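Local coordinates for IclR family transcriptional regulator (Brucella abortus, PDB 5WHM), which probably represses gene expression by binding operator DNA through a winged helix-turn-helix domain, as an IclR-type transcriptional regulator carrying a C-terminal domain of the GAF clan, at residues Leu8-Ala13 / Gly29-Arg34; Gly14-Glu17 / Val23-Leu26; Leu33-Pro38 / Ala49-Leu54. One frame throughout, in Å; residues are numbered along the deposited sequence.

From the N terminus the chain first runs through an irregular N-terminal arm, and contact 1 folds this arm, at 8-13, back against the last turns of helix 24-33. Contact 2 lies nested inside that loop: helix 15-18 returns to the start of the same helix, 24-33, and the two contacts touch where the oxygen of Pro10 packs on Val15. Contact 3 begins at the residues that finish contact 1, Leu33 and Arg34, and closes the loop from helix 24-33 to the end of helix 45-52. Leu11 also rests on Leu54, so contacts 1 and 3 adjoin. Contact 2 touches neither segment of contact 3. All three border the second subunit.

Contact 1 (Leu8-Ala13 / Gly29-Arg34); sequences LTPLEA and GLEVLR
The irregular arm 8-13 passes the end of helix 24-33 with its alpha carbons closest at Leu11 and Glu31, 8.0 Å apart, and it turns there through a type I beta turn from Thr9 to Glu12. The contact lays this N-terminal arm on a helix of the IclR helix-turn-helix domain. Two side chains of the turn, Pro10 and Leu11, meet one side chain of the helix, Glu31, which carries its whole side of the contact. Leu11 runs alongside the aliphatic part of Glu31 in the opposite direction, its CD1 lying 3.7 Å from Glu31 CG and its CG equally near to that carbon. Pro10 comes at the other end of the glutamate and crosses it at about a right angle, with CG of the ring 3.1 Å from Glu31 OE1. The glutamate reaches both because its chain bends at CB-CG (chi2 49°), which leaves the methylenes against Leu11 and swings the carboxylate over to the proline. The turn itself is closed by Glu12 N giving a hydrogen bond to Thr9 O (3.1 Å). Thr9 OG1 also donates to the anti lone pair of Glu12 OE1 at 2.9 Å, less certainly, as Glu12 is poorly ordered.

Glu31 OE1 forms a salt bridge with Arg126 of the C-terminal part, and Pro10 also packs on that arginine. Leu69 of the second subunit lies against Pro10 as well. The segments thus meet by nonpolar contact at Leu11 and a close carbon-to-oxygen approach at Pro10, while the polar strength comes from Arg126, which probably keeps the carboxylate turned toward the proline.

Contact 2 (Gly14-Glu17 / Val23-Leu26); sequences GVEE and VTAL
OE1 of Glu16 takes two weak hydrogen bonds from Thr24, one from the hydroxyl OG1 at 3.1 Å and one from the backbone N at 3.3 Å. The arrangement joins the short N-terminal helix 15-18 to the first turn of helix 24-33, a helix of the IclR helix-turn-helix domain. The bond from Thr24 N is long but nearly straight, 166° at the hydrogen. As Val23 is the N-cap residue, this N-H belongs to the first turn, and a carboxylate placed there would probably gain from the positive end of the helix dipole.

Glu16 gets there with an extended chain: CG stands anti to the backbone N (chi1 -158°), and the chain continues straight on past CG. The two side chains cross at about a right angle, and the hydroxyl of Thr24 lies close beside the stem of the glutamate, with OG1 only 3.4 Å from Glu16 CB. Thr24 in turn has its hydroxyl anti to its own carbonyl carbon, beside its backbone N, which lets both donors converge on one oxygen.

The second subunit borders this surface contact. There Thr65 of that subunit is hydrogen-bonded to Val23 N, and Arg68 of the same subunit packs on Val15. Beyond the two bonds, the meeting of Glu16 with Val23 is slight: OE1 of the glutamate comes no nearer than 4.2 Å, to Val23 CA.

Contact 3 (Leu33-Pro38 / Ala49-Leu54); sequences LRCFTP and AHKTGL
Cys35 points its thiol at the last turn of helix 45-52, where SG rests in the angle between Lys51 and Thr52. The sulfur meets a methyl group, Thr52 CG2, at 3.5 Å. It also lies against the aliphatic chain of Lys51, 3.8 Å from CD, with Lys51 CB at a like distance. The cysteine's own CB is as near to Lys51 CD, so CD of the lysine touches both CB and SG of the cysteine.

The threonine turns its two branches to different tasks. CG2 stands anti to the carbonyl carbon and faces the cysteine, while OG1 sits between the backbone N and the carbonyl carbon (chi1 59°). From there OG1 is hydrogen-bonded to Ile48 O, and it accepts from Leu54 N at 3.2 Å and 166°, an ST turn across the end of the helix. Gly53, with positive phi, leads the chain out of the helix.

Lys51 runs straight until CE and then bends (chi4 -55°). Its NZ forms a salt bridge with Glu40, and it makes a weak bond of 3.2 Å to a water that itself donates to Cys35 O at 2.8 Å. Backbone and side chain of Cys35 thus both deal with Lys51, the sulfur against the lysine's carbons and the carbonyl through the water, weakly on the NZ side.

Helices 45-52 and 56-69 form the helix-turn-helix, with Thr52 and Gly53 at the turn between them, and this contact ties the loop leaving helix 24-33 to that turn. Cys35 also packs on Leu43, while helix 56-69 takes Leu54 on Val59 and Leu62, and Phe36, directed away from helix 45-52, lies on Leu72 and Leu83 of the wing strands 72-74 and 81-83.

Contact 1 (Leu8-Ala13 / Gly29-Arg34)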
loop_
_atom_site.group_PDB
_atom_site.type_symbol
_atom_site.label_atom_id
_atom_site.label_comp_id
_atom_site.label_asym_id
_atom_site.label_seq_id
_atom_site.Cartn_x
_atom_site.Cartn_y
_atom_site.Cartn_z
ATOM N N LEU C 8 -3.878 -18.735 8.822
ATOM C CA LEU C 8 -3.697 -17.802 9.927
ATOM C C LEU C 8 -2.350 -17.962 10.610
ATOM O O LEU C 8 -1.843 -16.997 11.192
ATOM C CB LEU C 8 -4.796 -18.006 10.979
ATOM C CG LEU C 8 -6.240 -17.910 10.494
ATOM C CD1 LEU C 8 -7.205 -18.190 11.632
ATOM C CD2 LEU C 8 -6.517 -16.556 9.890
ATOM N N THR C 9 -1.776 -19.165 10.578
ATOM C CA THR C 9 -0.507 -19.469 11.243
ATOM C C THR C 9 0.418 -20.193 10.271
ATOM O O THR C 9 0.687 -21.396 10.425
ATOM C CB THR C 9 -0.742 -20.324 12.485
ATOM O OG1 THR C 9 -1.395 -21.532 12.088
ATOM C CG2 THR C 9 -1.617 -19.585 13.487
ATOM N N PRO C 10 0.934 -19.488 9.260
ATOM C CA PRO C 10 1.711 -20.165 8.211
ATOM C C PRO C 10 3.046 -20.724 8.680
ATOM O O PRO C 10 3.659 -21.506 7.937
ATOM C CB PRO C 10 1.914 -19.068 7.158
ATOM C CG PRO C 10 1.779 -17.797 7.898
ATOM C CD PRO C 10 0.824 -18.040 9.015
ATOM N N LEU C 11 3.527 -20.364 9.866
ATOM C CA LEU C 11 4.803 -20.903 10.312
ATOM C C LEU C 11 4.612 -22.157 11.165
ATOM O O LEU C 11 5.596 -22.714 11.668
ATOM C CB LEU C 11 5.611 -19.829 11.060
ATOM C CG LEU C 11 6.049 -18.587 10.225
ATOM C CD1 LEU C 11 7.284 -17.931 10.812
ATOM C CD2 LEU C 11 6.269 -18.898 8.751
ATOM N N GLU C 12 3.372 -22.628 11.291
ATOM C CA GLU C 12 3.028 -23.860 12.005
ATOM C C GLU C 12 3.837 -25.065 11.538
ATOM O O GLU C 12 4.464 -25.034 10.471
ATOM C CB GLU C 12 1.546 -24.164 11.821
ATOM C CG GLU C 12 1.201 -24.567 10.382
ATOM C CD GLU C 12 -0.282 -24.852 10.184
ATOM O OE1 GLU C 12 -1.107 -24.052 10.677
ATOM O OE2 GLU C 12 -0.624 -25.873 9.542
ATOM N N ALA C 13 3.793 -26.145 12.317
ATOM C CA ALA C 13 4.587 -27.325 12.017
ATOM C C ALA C 13 4.049 -28.056 10.790
ATOM O O ALA C 13 2.835 -28.196 10.607
ATOM C CB ALA C 13 4.611 -28.272 13.222
ATOM N N GLY C 29 9.770 -15.064 5.131
ATOM C CA GLY C 29 10.058 -13.668 4.826
ATOM C C GLY C 29 8.829 -12.778 4.899
ATOM O O GLY C 29 8.904 -11.644 5.382
ATOM N N LEU C 30 7.681 -13.267 4.413
ATOM C CA LEU C 30 6.473 -12.440 4.504
ATOM C C LEU C 30 6.013 -12.302 5.950
ATOM O O LEU C 30 5.503 -11.241 6.341
ATOM C CB LEU C 30 5.355 -13.028 3.651
ATOM C CG LEU C 30 5.643 -12.855 2.152
ATOM C CD1 LEU C 30 4.773 -13.793 1.357
ATOM C CD2 LEU C 30 5.344 -11.440 1.736
ATOM N N GLU C 31 6.207 -13.347 6.757
ATOM C CA GLU C 31 5.921 -13.250 8.187
ATOM C C GLU C 31 6.815 -12.200 8.859
ATOM O O GLU C 31 6.362 -11.473 9.751
ATOM C CB GLU C 31 6.115 -14.624 8.813
ATOM C CG GLU C 31 5.213 -14.974 9.950
ATOM C CD GLU C 31 3.714 -14.712 9.693
ATOM O OE1 GLU C 31 3.151 -15.119 8.656
ATOM O OE2 GLU C 31 3.093 -14.102 10.568
ATOM N N VAL C 32 8.089 -12.108 8.453
ATOM C CA VAL C 32 8.954 -11.025 8.925
ATOM C C VAL C 32 8.371 -9.661 8.534
ATOM O O VAL C 32 8.283 -8.746 9.358
ATOM C CB VAL C 32 10.391 -11.193 8.371
ATOM C CG1 VAL C 32 11.210 -9.881 8.553
ATOM C CG2 VAL C 32 11.109 -12.396 9.041
ATOM N N LEU C 33 7.989 -9.494 7.269
ATOM C CA LEU C 33 7.436 -8.199 6.860
ATOM C C LEU C 33 6.147 -7.879 7.610
ATOM O O LEU C 33 5.875 -6.707 7.898
ATOM C CB LEU C 33 7.169 -8.172 5.356
ATOM C CG LEU C 33 8.415 -8.153 4.472
ATOM C CD1 LEU C 33 7.999 -8.362 3.006
ATOM C CD2 LEU C 33 9.172 -6.818 4.683
ATOM N N ARG C 34 5.362 -8.901 7.975
ATOM C CA ARG C 34 4.128 -8.639 8.733
ATOM C C ARG C 34 4.385 -8.187 10.167
ATOM O O ARG C 34 3.433 -7.766 10.841
ATOM C CB ARG C 34 3.243 -9.882 8.773
ATOM C CG ARG C 34 2.556 -10.243 7.470
ATOM C CD ARG C 34 1.506 -11.342 7.748
ATOM N NE ARG C 34 0.703 -11.679 6.573
ATOM C CZ ARG C 34 -0.548 -11.259 6.364
ATOM N NH1 ARG C 34 -1.204 -11.625 5.256
ATOM N NH2 ARG C 34 -1.146 -10.483 7.264
#

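Contact 2 (Gly14-Glu17 / Val23-Leu26)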
loop_
_atom_site.group_PDB
_atom_site.type_symbol
_atom_site.label_atom_id
_atom_site.label_comp_id
_atom_site.label_asym_id
_atom_site.label_seq_id
_atom_site.Cartn_x
_atom_site.Cartn_y
_atom_site.Cartn_z
ATOM N N GLY C 14 4.970 -28.495 9.934
ATOM C CA GLY C 14 4.673 -29.483 8.913
ATOM C C GLY C 14 3.836 -29.027 7.737
ATOM O O GLY C 14 3.090 -29.837 7.176
ATOM N N VAL C 15 3.944 -27.760 7.330
ATOM C CA VAL C 15 3.212 -27.302 6.152
ATOM C C VAL C 15 3.843 -27.866 4.883
ATOM O O VAL C 15 3.180 -28.547 4.092
ATOM C CB VAL C 15 3.153 -25.767 6.097
ATOM C CG1 VAL C 15 1.968 -25.347 5.257
ATOM C CG2 VAL C 15 3.089 -25.175 7.487
ATOM N N GLU C 16 5.137 -27.576 4.669
ATOM C CA GLU C 16 5.841 -28.030 3.469
ATOM C C GLU C 16 5.834 -29.553 3.329
ATOM O O GLU C 16 5.987 -30.065 2.213
ATOM C CB GLU C 16 7.282 -27.497 3.482
ATOM C CG GLU C 16 7.962 -27.416 2.111
ATOM C CD GLU C 16 9.382 -26.813 2.174
ATOM O OE1 GLU C 16 9.611 -25.681 1.658
ATOM O OE2 GLU C 16 10.275 -27.483 2.744
ATOM N N GLU C 17 5.642 -30.287 4.427
ATOM C CA GLU C 17 5.579 -31.745 4.350
ATOM C C GLU C 17 4.279 -32.215 3.703
ATOM O O GLU C 17 4.299 -33.005 2.751
ATOM C CB GLU C 17 5.727 -32.341 5.746
ATOM C CG GLU C 17 7.076 -32.094 6.387
ATOM C CD GLU C 17 7.153 -32.664 7.787
ATOM O OE1 GLU C 17 6.659 -32.005 8.726
ATOM O OE2 GLU C 17 7.689 -33.783 7.943
ATOM N N VAL C 23 6.289 -22.993 -0.267
ATOM C CA VAL C 23 7.666 -22.503 -0.220
ATOM C C VAL C 23 7.875 -21.852 1.144
ATOM O O VAL C 23 7.518 -20.694 1.361
ATOM C CB VAL C 23 7.968 -21.535 -1.370
ATOM C CG1 VAL C 23 9.428 -21.087 -1.323
ATOM C CG2 VAL C 23 7.659 -22.187 -2.699
ATOM N N THR C 24 8.503 -22.595 2.057
ATOM C CA THR C 24 8.645 -22.157 3.445
ATOM C C THR C 24 9.447 -20.860 3.565
ATOM O O THR C 24 9.084 -19.976 4.342
ATOM C CB THR C 24 9.298 -23.287 4.258
ATOM O OG1 THR C 24 8.419 -24.414 4.211
ATOM C CG2 THR C 24 9.525 -22.877 5.714
ATOM N N ALA C 25 10.548 -20.722 2.814
ATOM C CA ALA C 25 11.355 -19.500 2.925
ATOM C C ALA C 25 10.573 -18.248 2.528
ATOM O O ALA C 25 10.799 -17.171 3.091
ATOM C CB ALA C 25 12.624 -19.609 2.066
ATOM N N LEU C 26 9.676 -18.361 1.551
ATOM C CA LEU C 26 8.816 -17.240 1.184
ATOM C C LEU C 26 7.831 -16.911 2.310
ATOM O O LEU C 26 7.667 -15.741 2.669
ATOM C CB LEU C 26 8.061 -17.578 -0.101
ATOM C CG LEU C 26 7.003 -16.579 -0.548
ATOM C CD1 LEU C 26 7.627 -15.182 -0.644
ATOM C CD2 LEU C 26 6.408 -16.978 -1.876
#

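Contact 3 (Leu33-Pro38 / Ala49-Leu54)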
loop_
_atom_site.group_PDB
_atom_site.type_symbol
_atom_site.label_atom_id
_atom_site.label_comp_id
_atom_site.label_asym_id
_atom_site.label_seq_id
_atom_site.Cartn_x
_atom_site.Cartn_y
_atom_site.Cartn_z
ATOM N N LEU C 33 7.989 -9.494 7.269
ATOM C CA LEU C 33 7.436 -8.199 6.860
ATOM C C LEU C 33 6.147 -7.879 7.610
ATOM O O LEU C 33 5.875 -6.707 7.898
ATOM C CB LEU C 33 7.169 -8.172 5.356
ATOM C CG LEU C 33 8.415 -8.153 4.472
ATOM C CD1 LEU C 33 7.999 -8.362 3.006
ATOM C CD2 LEU C 33 9.172 -6.818 4.683
ATOM N N ARG C 34 5.362 -8.901 7.975
ATOM C CA ARG C 34 4.128 -8.639 8.733
ATOM C C ARG C 34 4.385 -8.187 10.167
ATOM O O ARG C 34 3.433 -7.766 10.841
ATOM C CB ARG C 34 3.243 -9.882 8.773
ATOM C CG ARG C 34 2.556 -10.243 7.470
ATOM C CD ARG C 34 1.506 -11.342 7.748
ATOM N NE ARG C 34 0.703 -11.679 6.573
ATOM C CZ ARG C 34 -0.548 -11.259 6.364
ATOM N NH1 ARG C 34 -1.204 -11.625 5.256
ATOM N NH2 ARG C 34 -1.146 -10.483 7.264
ATOM N N CYS C 35 5.622 -8.297 10.664
ATOM C CA CYS C 35 5.928 -7.829 12.017
ATOM C C CYS C 35 5.835 -6.320 12.123
ATOM O O CYS C 35 5.665 -5.795 13.224
ATOM C CB CYS C 35 7.342 -8.245 12.424
ATOM S SG CYS C 35 7.472 -9.975 12.794
ATOM N N PHE C 36 6.017 -5.620 11.005
ATOM C CA PHE C 36 5.977 -4.163 10.969
ATOM C C PHE C 36 4.533 -3.712 10.823
ATOM O O PHE C 36 3.786 -4.235 9.982
ATOM C CB PHE C 36 6.843 -3.630 9.824
ATOM C CG PHE C 36 8.314 -3.961 9.976
ATOM C CD1 PHE C 36 8.798 -5.189 9.568
ATOM C CD2 PHE C 36 9.204 -3.050 10.548
ATOM C CE1 PHE C 36 10.149 -5.524 9.724
ATOM C CE2 PHE C 36 10.557 -3.357 10.682
ATOM C CZ PHE C 36 11.037 -4.595 10.274
ATOM N N THR C 37 4.113 -2.809 11.694
ATOM C CA THR C 37 2.728 -2.375 11.629
ATOM C C THR C 37 2.699 -0.858 11.638
ATOM O O THR C 37 3.754 -0.237 11.821
ATOM C CB THR C 37 1.906 -2.925 12.819
ATOM O OG1 THR C 37 2.205 -2.142 13.974
ATOM C CG2 THR C 37 2.194 -4.394 13.101
ATOM N N PRO C 38 1.522 -0.221 11.492
ATOM C CA PRO C 38 1.477 1.249 11.613
ATOM C C PRO C 38 1.993 1.784 12.943
ATOM O O PRO C 38 2.450 2.931 12.988
ATOM C CB PRO C 38 -0.014 1.585 11.408
ATOM C CG PRO C 38 -0.528 0.411 10.547
ATOM C CD PRO C 38 0.208 -0.779 11.091
ATOM N N ALA C 49 12.705 -12.181 15.785
ATOM C CA ALA C 49 12.757 -13.587 16.190
ATOM C C ALA C 49 11.723 -13.877 17.267
ATOM O O ALA C 49 11.087 -14.941 17.263
ATOM C CB ALA C 49 14.149 -13.960 16.721
ATOM N N HIS C 50 11.573 -12.962 18.227
ATOM C CA HIS C 50 10.602 -13.196 19.291
ATOM C C HIS C 50 9.187 -13.215 18.725
ATOM O O HIS C 50 8.396 -14.102 19.054
ATOM C CB HIS C 50 10.739 -12.148 20.391
ATOM C CG HIS C 50 9.710 -12.287 21.474
ATOM N ND1 HIS C 50 8.447 -11.738 21.381
ATOM C CD2 HIS C 50 9.744 -12.949 22.655
ATOM C CE1 HIS C 50 7.754 -12.041 22.465
ATOM N NE2 HIS C 50 8.519 -12.773 23.255
ATOM N N LYS C 51 8.861 -12.257 17.840
ATOM C CA LYS C 51 7.510 -12.172 17.282
ATOM C C LYS C 51 7.171 -13.371 16.404
ATOM O O LYS C 51 6.019 -13.822 16.374
ATOM C CB LYS C 51 7.355 -10.898 16.445
ATOM C CG LYS C 51 7.263 -9.603 17.232
ATOM C CD LYS C 51 7.128 -8.427 16.210
ATOM C CE LYS C 51 7.079 -7.071 16.892
ATOM N NZ LYS C 51 6.001 -7.052 17.875
ATOM N N THR C 52 8.128 -13.840 15.611
ATOM C CA THR C 52 7.852 -14.890 14.643
ATOM C C THR C 52 8.102 -16.287 15.186
ATOM O O THR C 52 7.604 -17.249 14.598
ATOM C CB THR C 52 8.719 -14.724 13.398
ATOM O OG1 THR C 52 10.110 -14.771 13.778
ATOM C CG2 THR C 52 8.363 -13.400 12.616
ATOM N N GLY C 53 8.878 -16.424 16.260
ATOM C CA GLY C 53 9.326 -17.726 16.719
ATOM C C GLY C 53 10.500 -18.309 15.944
ATOM O O GLY C 53 10.998 -19.369 16.322
ATOM N N LEU C 54 10.975 -17.648 14.885
ATOM C CA LEU C 54 12.087 -18.181 14.100
ATOM C C LEU C 54 13.420 -17.950 14.817
ATOM O O LEU C 54 13.601 -16.939 15.508
ATOM C CB LEU C 54 12.139 -17.517 12.720
ATOM C CG LEU C 54 10.931 -17.755 11.808
ATOM C CD1 LEU C 54 10.888 -16.764 10.629
ATOM C CD2 LEU C 54 10.918 -19.221 11.333
HETATM O O HOH W 1 4.107 -6.787 15.286
#